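Long-range contact in AvrRxo1-ORF1 (Xanthomonas oryzae pv. oryzicola, PDB 4Z8T), which is a type III effector with a polynucleotide kinase domain, related to zeta toxins, and probably phosphorylates a nucleotide-type substrate: residues E35-A47 and F107-F121. Sequence-based numbering, arbitrary orientation.
Sequences ERRKLHEKLLDQA and FKSSLAKSETGAKIF
R36, L39 and L43 on one face of the long helix 34-60 pack against the short helix 108-113 and the turn that follows it. Residues 35-47 run nearly antiparallel to helix 108-113 (156°). The fold is consistent with a P-loop kinase of the zeta-toxin type.

The apolar packing is made by leucine branches. L43 sends CD2 against CB of S110 (3.6 Å) and CD1 against CD2 of L111 (3.8 Å). L39 CD2 reaches the same L111 methyl. At the far end the F107 ring meets A47 CB through its CZ (3.9 Å), with L43 CB near CD1. Helix 123-141 adjoins this layer through L44 and A47.

The polar grip is at the C-terminal end of helix 108-113, where a type I' turn from K113 to T116 follows. R36 bends at chi2 (67°), which carries its guanidinium beside S114. R36 NH1 gives S114 OG a nearly straight bond (2.9 Å, 173°) in the guanidinium plane. R36 NE forms a salt bridge with E129 OE2, which also accepts a hydrogen bond from H40 NE2. The guanidinium is thus bound through NE as well as through NH1 and NH2.

On the solvent-facing side, K42 NZ forms a salt bridge with E115 OE2 (2.7 Å), which accepts through its anti lone pair.

L111 O accepts twice: R36 NH2 (3.2 Å) and S114 OG (2.8 Å) approach from opposite faces of its carbonyl plane.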
ATOM      1  N   GLU A  35     -24.151 -47.891  -4.211  1.00 28.90           N
ATOM      2  CA  GLU A  35     -22.775 -48.012  -3.742  1.00 30.31           C
ATOM      3  C   GLU A  35     -22.278 -46.682  -3.208  1.00 27.46           C
ATOM      4  O   GLU A  35     -21.557 -46.633  -2.210  1.00 26.72           O
ATOM      5  CB  GLU A  35     -21.840 -48.476  -4.859  1.00 30.70           C
ATOM      6  CG  GLU A  35     -22.083 -49.886  -5.347  1.00 36.09           C
ATOM      7  CD  GLU A  35     -23.101 -49.948  -6.463  1.00 35.95           C
ATOM      8  OE1 GLU A  35     -23.864 -48.973  -6.650  1.00 36.04           O
ATOM      9  OE2 GLU A  35     -23.134 -50.979  -7.167  1.00 44.04           O
ATOM     10  N   ARG A  36     -22.656 -45.601  -3.878  1.00 26.65           N
ATOM     11  CA  ARG A  36     -22.183 -44.283  -3.463  1.00 24.60           C
ATOM     12  C   ARG A  36     -22.876 -43.863  -2.179  1.00 27.91           C
ATOM     13  O   ARG A  36     -22.268 -43.245  -1.306  1.00 25.06           O
ATOM     14  CB  ARG A  36     -22.405 -43.241  -4.559  1.00 26.05           C
ATOM     15  CG  ARG A  36     -21.462 -42.044  -4.433  1.00 25.84           C
ATOM     16  CD  ARG A  36     -20.031 -42.456  -4.695  1.00 21.78           C
ATOM     17  NE  ARG A  36     -19.107 -41.315  -4.688  1.00 19.98           N
ATOM     18  CZ  ARG A  36     -17.817 -41.424  -4.963  1.00 19.99           C
ATOM     19  NH1 ARG A  36     -17.322 -42.616  -5.259  1.00 20.14           N
ATOM     20  NH2 ARG A  36     -17.026 -40.353  -4.963  1.00 20.87           N
ATOM     21  N   ARG A  37     -24.152 -44.221  -2.074  1.00 26.20           N
ATOM     22  CA  ARG A  37     -24.937 -44.023  -0.865  1.00 28.83           C
ATOM     23  C   ARG A  37     -24.241 -44.697   0.311  1.00 28.85           C
ATOM     24  O   ARG A  37     -24.140 -44.123   1.402  1.00 27.10           O
ATOM     25  CB  ARG A  37     -26.327 -44.635  -1.086  1.00 32.68           C
ATOM     26  CG  ARG A  37     -27.440 -44.083  -0.224  1.00 38.39           C
ATOM     27  CD  ARG A  37     -28.794 -44.231  -0.924  1.00 42.17           C
ATOM     28  NE  ARG A  37     -28.998 -45.535  -1.544  1.00 46.75           N
ATOM     29  CZ  ARG A  37     -29.559 -45.717  -2.738  1.00 44.55           C
ATOM     30  NH1 ARG A  37     -29.977 -44.681  -3.447  1.00 46.13           N
ATOM     31  NH2 ARG A  37     -29.702 -46.942  -3.224  1.00 48.12           N
ATOM     32  N   LYS A  38     -23.739 -45.908   0.086  1.00 25.53           N
ATOM     33  CA  LYS A  38     -23.036 -46.649   1.129  1.00 25.90           C
ATOM     34  C   LYS A  38     -21.736 -45.957   1.541  1.00 24.39           C
ATOM     35  O   LYS A  38     -21.403 -45.919   2.727  1.00 26.31           O
ATOM     36  CB  LYS A  38     -22.742 -48.079   0.671  1.00 30.67           C
ATOM     37  CG  LYS A  38     -23.963 -48.982   0.563  1.00 34.06           C
ATOM     38  CD  LYS A  38     -23.532 -50.391   0.150  1.00 37.82           C
ATOM     39  CE  LYS A  38     -24.690 -51.226  -0.404  1.00 44.10           C
ATOM     40  NZ  LYS A  38     -25.649 -51.667   0.645  1.00 46.39           N
ATOM     41  N   LEU A  39     -21.003 -45.437   0.562  1.00 23.12           N
ATOM     42  CA  LEU A  39     -19.760 -44.712   0.841  1.00 21.42           C
ATOM     43  C   LEU A  39     -20.054 -43.478   1.683  1.00 22.01           C
ATOM     44  O   LEU A  39     -19.328 -43.176   2.644  1.00 21.58           O
ATOM     45  CB  LEU A  39     -19.066 -44.308  -0.464  1.00 22.89           C
ATOM     46  CG  LEU A  39     -17.766 -43.507  -0.318  1.00 23.69           C
ATOM     47  CD1 LEU A  39     -16.758 -44.257   0.542  1.00 22.43           C
ATOM     48  CD2 LEU A  39     -17.178 -43.186  -1.692  1.00 23.01           C
ATOM     49  N   HIS A  40     -21.117 -42.770   1.323  1.00 21.08           N
ATOM     50  CA  HIS A  40     -21.533 -41.591   2.090  1.00 21.41           C
ATOM     51  C   HIS A  40     -21.791 -41.955   3.538  1.00 24.15           C
ATOM     52  O   HIS A  40     -21.351 -41.255   4.451  1.00 23.46           O
ATOM     53  CB  HIS A  40     -22.798 -40.972   1.500  1.00 22.76           C
ATOM     54  CG  HIS A  40     -22.597 -40.348   0.159  1.00 23.32           C
ATOM     55  ND1 HIS A  40     -23.643 -39.966  -0.652  1.00 26.54           N
ATOM     56  CD2 HIS A  40     -21.461 -40.045  -0.522  1.00 22.13           C
ATOM     57  CE1 HIS A  40     -23.166 -39.448  -1.770  1.00 26.67           C
ATOM     58  NE2 HIS A  40     -21.844 -39.490  -1.717  1.00 24.38           N
ATOM     59  N   GLU A  41     -22.531 -43.041   3.750  1.00 26.05           N
ATOM     60  CA  GLU A  41     -22.889 -43.454   5.098  1.00 24.66           C
ATOM     61  C   GLU A  41     -21.643 -43.797   5.903  1.00 23.39           C
ATOM     62  O   GLU A  41     -21.536 -43.461   7.087  1.00 25.70           O
ATOM     63  CB  GLU A  41     -23.870 -44.638   5.049  1.00 27.15           C
ATOM     64  CG  GLU A  41     -25.219 -44.263   4.445  1.00 32.37           C
ATOM     65  CD  GLU A  41     -26.026 -45.461   3.947  1.00 37.01           C
ATOM     66  OE1 GLU A  41     -25.572 -46.618   4.093  1.00 40.38           O
ATOM     67  OE2 GLU A  41     -27.126 -45.234   3.398  1.00 40.67           O
ATOM     68  N   LYS A  42     -20.693 -44.454   5.252  1.00 22.67           N
ATOM     69  CA  LYS A  42     -19.457 -44.839   5.906  1.00 21.86           C
ATOM     70  C   LYS A  42     -18.656 -43.604   6.308  1.00 23.16           C
ATOM     71  O   LYS A  42     -18.174 -43.514   7.433  1.00 23.29           O
ATOM     72  CB  LYS A  42     -18.604 -45.711   4.990  1.00 24.26           C
ATOM     73  CG  LYS A  42     -17.346 -46.207   5.676  1.00 27.44           C
ATOM     74  CD  LYS A  42     -16.422 -46.979   4.745  1.00 33.36           C
ATOM     75  CE  LYS A  42     -15.634 -46.047   3.840  1.00 34.11           C
ATOM     76  NZ  LYS A  42     -14.471 -46.746   3.207  1.00 37.11           N
ATOM     77  N   LEU A  43     -18.513 -42.662   5.387  1.00 21.03           N
ATOM     78  CA  LEU A  43     -17.728 -41.468   5.682  1.00 21.28           C
ATOM     79  C   LEU A  43     -18.375 -40.608   6.765  1.00 21.80           C
ATOM     80  O   LEU A  43     -17.667 -40.032   7.602  1.00 21.52           O
ATOM     81  CB  LEU A  43     -17.477 -40.655   4.415  1.00 20.01           C
ATOM     82  CG  LEU A  43     -16.705 -41.424   3.337  1.00 20.55           C
ATOM     83  CD1 LEU A  43     -16.443 -40.516   2.153  1.00 21.33           C
ATOM     84  CD2 LEU A  43     -15.407 -41.961   3.876  1.00 23.83           C
ATOM     85  N   LEU A  44     -19.705 -40.525   6.757  1.00 23.08           N
ATOM     86  CA  LEU A  44     -20.403 -39.732   7.772  1.00 21.27           C
ATOM     87  C   LEU A  44     -20.296 -40.400   9.131  1.00 23.92           C
ATOM     88  O   LEU A  44     -20.159 -39.719  10.150  1.00 24.50           O
ATOM     89  CB  LEU A  44     -21.869 -39.507   7.396  1.00 22.37           C
ATOM     90  CG  LEU A  44     -22.093 -38.524   6.249  1.00 25.95           C
ATOM     91  CD1 LEU A  44     -23.532 -38.516   5.776  1.00 28.22           C
ATOM     92  CD2 LEU A  44     -21.668 -37.114   6.670  1.00 26.84           C
ATOM     93  N   ASP A  45     -20.343 -41.731   9.155  1.00 22.88           N
ATOM     94  CA  ASP A  45     -20.176 -42.450  10.415  1.00 24.01           C
ATOM     95  C   ASP A  45     -18.802 -42.184  11.008  1.00 24.12           C
ATOM     96  O   ASP A  45     -18.664 -41.972  12.218  1.00 24.18           O
ATOM     97  CB  ASP A  45     -20.368 -43.959  10.223  1.00 24.94           C
ATOM     98  CG  ASP A  45     -21.817 -44.345  10.012  1.00 31.88           C
ATOM     99  OD1 ASP A  45     -22.714 -43.550  10.358  1.00 34.70           O
ATOM    100  OD2 ASP A  45     -22.063 -45.462   9.509  1.00 36.90           O
ATOM    101  N   GLN A  46     -17.784 -42.193  10.151  1.00 22.82           N
ATOM    102  CA  GLN A  46     -16.421 -41.965  10.608  1.00 23.35           C
ATOM    103  C   GLN A  46     -16.266 -40.552  11.173  1.00 23.94           C
ATOM    104  O   GLN A  46     -15.709 -40.359  12.257  1.00 23.86           O
ATOM    105  CB  GLN A  46     -15.431 -42.176   9.461  1.00 26.39           C
ATOM    106  CG  GLN A  46     -15.306 -43.631   9.019  1.00 29.46           C
ATOM    107  CD  GLN A  46     -14.369 -43.808   7.831  1.00 32.01           C
ATOM    108  OE1 GLN A  46     -13.811 -42.838   7.304  1.00 38.26           O
ATOM    109  NE2 GLN A  46     -14.186 -45.055   7.406  1.00 37.72           N
ATOM    110  N   ALA A  47     -16.760 -39.577  10.423  1.00 22.41           N
ATOM    111  CA  ALA A  47     -16.653 -38.170  10.814  1.00 21.15           C
ATOM    112  C   ALA A  47     -17.403 -37.923  12.116  1.00 23.39           C
ATOM    113  O   ALA A  47     -16.931 -37.204  13.012  1.00 21.65           O
ATOM    114  CB  ALA A  47     -17.200 -37.282   9.703  1.00 22.31           C
ATOM    115  N   PHE A 107     -13.482 -34.740   3.442  1.00 21.85           N
ATOM    116  CA  PHE A 107     -14.079 -35.890   2.741  1.00 19.83           C
ATOM    117  C   PHE A 107     -13.446 -36.133   1.386  1.00 22.99           C
ATOM    118  O   PHE A 107     -13.712 -37.166   0.754  1.00 21.87           O
ATOM    119  CB  PHE A 107     -15.585 -35.699   2.538  1.00 22.00           C
ATOM    120  CG  PHE A 107     -16.369 -35.657   3.824  1.00 22.75           C
ATOM    121  CD1 PHE A 107     -16.565 -36.815   4.562  1.00 22.50           C
ATOM    122  CD2 PHE A 107     -16.912 -34.464   4.292  1.00 25.02           C
ATOM    123  CE1 PHE A 107     -17.280 -36.800   5.746  1.00 24.59           C
ATOM    124  CE2 PHE A 107     -17.630 -34.436   5.481  1.00 24.72           C
ATOM    125  CZ  PHE A 107     -17.820 -35.609   6.207  1.00 22.51           C
ATOM    126  N   LYS A 108     -12.633 -35.186   0.929  1.00 21.40           N
ATOM    127  CA  LYS A 108     -12.179 -35.182  -0.461  1.00 21.21           C
ATOM    128  C   LYS A 108     -11.272 -36.338  -0.834  1.00 22.12           C
ATOM    129  O   LYS A 108     -11.437 -36.920  -1.902  1.00 23.45           O
ATOM    130  CB  LYS A 108     -11.504 -33.853  -0.821  1.00 21.37           C
ATOM    131  CG  LYS A 108     -12.500 -32.738  -1.084  1.00 23.04           C
ATOM    132  CD  LYS A 108     -11.799 -31.510  -1.656  1.00 26.42           C
ATOM    133  CE  LYS A 108     -12.803 -30.499  -2.157  1.00 27.32           C
ATOM    134  NZ  LYS A 108     -13.593 -29.969  -1.017  1.00 28.71           N
ATOM    135  N   SER A 109     -10.327 -36.678   0.034  1.00 21.97           N
ATOM    136  CA  SER A 109      -9.411 -37.766  -0.265  1.00 23.13           C
ATOM    137  C   SER A 109     -10.179 -39.082  -0.411  1.00 24.30           C
ATOM    138  O   SER A 109      -9.969 -39.829  -1.374  1.00 23.22           O
ATOM    139  CB  SER A 109      -8.352 -37.894   0.828  1.00 29.57           C
ATOM    140  OG  SER A 109      -7.478 -38.974   0.548  1.00 35.55           O
ATOM    141  N   SER A 110     -11.083 -39.346   0.528  1.00 22.33           N
ATOM    142  CA  SER A 110     -11.866 -40.576   0.487  1.00 21.29           C
ATOM    143  C   SER A 110     -12.744 -40.627  -0.756  1.00 22.48           C
ATOM    144  O   SER A 110     -12.863 -41.674  -1.397  1.00 21.51           O
ATOM    145  CB  SER A 110     -12.721 -40.737   1.746  1.00 25.54           C
ATOM    146  OG  SER A 110     -11.918 -41.052   2.871  1.00 27.19           O
ATOM    147  N   LEU A 111     -13.381 -39.513  -1.087  1.00 18.95           N
ATOM    148  CA  LEU A 111     -14.253 -39.501  -2.264  1.00 18.90           C
ATOM    149  C   LEU A 111     -13.428 -39.648  -3.533  1.00 19.95           C
ATOM    150  O   LEU A 111     -13.864 -40.277  -4.505  1.00 20.88           O
ATOM    151  CB  LEU A 111     -15.061 -38.210  -2.319  1.00 21.58           C
ATOM    152  CG  LEU A 111     -16.083 -38.066  -1.191  1.00 19.39           C
ATOM    153  CD1 LEU A 111     -16.734 -36.694  -1.261  1.00 21.74           C
ATOM    154  CD2 LEU A 111     -17.147 -39.165  -1.287  1.00 22.58           C
ATOM    155  N   ALA A 112     -12.227 -39.074  -3.519  1.00 19.22           N
ATOM    156  CA  ALA A 112     -11.359 -39.119  -4.692  1.00 23.52           C
ATOM    157  C   ALA A 112     -10.791 -40.506  -4.941  1.00 24.13           C
ATOM    158  O   ALA A 112     -10.561 -40.881  -6.095  1.00 23.60           O
ATOM    159  CB  ALA A 112     -10.227 -38.095  -4.569  1.00 22.27           C
ATOM    160  N   LYS A 113     -10.562 -41.265  -3.874  1.00 19.49           N
ATOM    161  CA  LYS A 113     -10.068 -42.633  -4.024  1.00 20.43           C
ATOM    162  C   LYS A 113     -11.214 -43.622  -4.266  1.00 23.51           C
ATOM    163  O   LYS A 113     -11.023 -44.629  -4.951  1.00 22.91           O
ATOM    164  CB  LYS A 113      -9.164 -43.059  -2.845  1.00 22.70           C
ATOM    165  CG  LYS A 113      -9.842 -43.169  -1.503  1.00 30.26           C
ATOM    166  CD  LYS A 113      -8.876 -43.608  -0.373  1.00 35.84           C
ATOM    167  CE  LYS A 113      -9.630 -44.185   0.836  1.00 34.80           C
ATOM    168  NZ  LYS A 113      -8.763 -44.708   1.926  1.00 39.64           N
ATOM    169  N   SER A 114     -12.395 -43.332  -3.713  1.00 19.23           N
ATOM    170  CA  SER A 114     -13.589 -44.162  -3.952  1.00 19.49           C
ATOM    171  C   SER A 114     -13.380 -45.636  -3.575  1.00 22.73           C
ATOM    172  O   SER A 114     -13.907 -46.542  -4.246  1.00 23.83           O
ATOM    173  CB  SER A 114     -14.040 -44.039  -5.413  1.00 20.20           C
ATOM    174  OG  SER A 114     -14.465 -42.717  -5.712  1.00 20.86           O
ATOM    175  N   GLU A 115     -12.610 -45.858  -2.508  1.00 22.75           N
ATOM    176  CA  GLU A 115     -12.299 -47.190  -1.982  1.00 24.45           C
ATOM    177  C   GLU A 115     -11.530 -48.077  -2.953  1.00 24.29           C
ATOM    178  O   GLU A 115     -11.431 -49.291  -2.735  1.00 24.24           O
ATOM    179  CB  GLU A 115     -13.565 -47.904  -1.505  1.00 24.61           C
ATOM    180  CG  GLU A 115     -14.338 -47.165  -0.426  1.00 28.32           C
ATOM    181  CD  GLU A 115     -15.561 -47.923   0.048  1.00 33.81           C
ATOM    182  OE1 GLU A 115     -16.168 -48.668  -0.756  1.00 38.47           O
ATOM    183  OE2 GLU A 115     -15.915 -47.788   1.237  1.00 36.60           O
ATOM    184  N   THR A 116     -10.973 -47.475  -4.002  1.00 21.82           N
ATOM    185  CA  THR A 116     -10.232 -48.242  -5.006  1.00 20.68           C
ATOM    186  C   THR A 116      -8.757 -48.394  -4.691  1.00 24.58           C
ATOM    187  O   THR A 116      -8.084 -49.235  -5.289  1.00 26.13           O
ATOM    188  CB  THR A 116     -10.356 -47.643  -6.417  1.00 21.40           C
ATOM    189  OG1 THR A 116      -9.552 -46.458  -6.511  1.00 21.29           O
ATOM    190  CG2 THR A 116     -11.801 -47.322  -6.743  1.00 22.67           C
ATOM    191  N   GLY A 117      -8.251 -47.569  -3.779  1.00 25.16           N
ATOM    192  CA  GLY A 117      -6.855 -47.643  -3.394  1.00 29.62           C
ATOM    193  C   GLY A 117      -5.951 -46.590  -4.010  1.00 31.01           C
ATOM    194  O   GLY A 117      -4.767 -46.502  -3.664  1.00 32.32           O
ATOM    195  N   ALA A 118      -6.496 -45.800  -4.933  1.00 24.78           N
ATOM    196  CA  ALA A 118      -5.741 -44.735  -5.573  1.00 24.54           C
ATOM    197  C   ALA A 118      -6.672 -43.581  -5.889  1.00 25.10           C
ATOM    198  O   ALA A 118      -7.868 -43.790  -6.095  1.00 22.07           O
ATOM    199  CB  ALA A 118      -5.067 -45.238  -6.850  1.00 27.46           C
ATOM    200  N   LYS A 119      -6.129 -42.366  -5.919  1.00 23.70           N
ATOM    201  CA  LYS A 119      -6.931 -41.200  -6.270  1.00 25.38           C
ATOM    202  C   LYS A 119      -7.188 -41.201  -7.763  1.00 26.96           C
ATOM    203  O   LYS A 119      -6.251 -41.164  -8.565  1.00 30.33           O
ATOM    204  CB  LYS A 119      -6.222 -39.896  -5.889  1.00 30.25           C
ATOM    205  CG  LYS A 119      -6.209 -39.584  -4.407  1.00 33.23           C
ATOM    206  CD  LYS A 119      -5.471 -38.270  -4.137  1.00 39.71           C
ATOM    207  CE  LYS A 119      -5.536 -37.891  -2.666  1.00 43.31           C
ATOM    208  NZ  LYS A 119      -4.918 -36.553  -2.402  1.00 46.02           N
ATOM    209  N   ILE A 120      -8.459 -41.233  -8.140  1.00 24.48           N
ATOM    210  CA  ILE A 120      -8.808 -41.232  -9.545  1.00 25.97           C
ATOM    211  C   ILE A 120      -9.683 -40.052  -9.961  1.00 28.27           C
ATOM    212  O   ILE A 120      -9.894 -39.816 -11.155  1.00 28.59           O
ATOM    213  CB  ILE A 120      -9.434 -42.568  -9.933  1.00 26.85           C
ATOM    214  CG1 ILE A 120     -10.613 -42.882  -9.027  1.00 29.18           C
ATOM    215  CG2 ILE A 120      -8.403 -43.675  -9.813  1.00 28.12           C
ATOM    216  CD1 ILE A 120     -11.918 -42.524  -9.637  1.00 35.29           C
ATOM    217  N   PHE A 121     -10.192 -39.311  -8.976  1.00 24.67           N
ATOM    218  CA  PHE A 121     -10.915 -38.069  -9.239  1.00 21.91           C
ATOM    219  C   PHE A 121     -10.116 -36.895  -8.680  1.00 20.18           C
ATOM    220  O   PHE A 121      -9.420 -37.038  -7.681  1.00 24.26           O
ATOM    221  CB  PHE A 121     -12.280 -38.078  -8.555  1.00 22.63           C
ATOM    222  CG  PHE A 121     -13.217 -39.127  -9.065  1.00 22.21           C
ATOM    223  CD1 PHE A 121     -13.555 -39.180 -10.409  1.00 24.23           C
ATOM    224  CD2 PHE A 121     -13.799 -40.036  -8.187  1.00 21.84           C
ATOM    225  CE1 PHE A 121     -14.445 -40.153 -10.874  1.00 23.39           C
ATOM    226  CE2 PHE A 121     -14.686 -41.009  -8.646  1.00 24.21           C
ATOM    227  CZ  PHE A 121     -15.008 -41.062  -9.988  1.00 25.20           C
TER
HETATM  228  O   HOH W   1     -19.451 -48.298  -1.334  1.00 37.57           O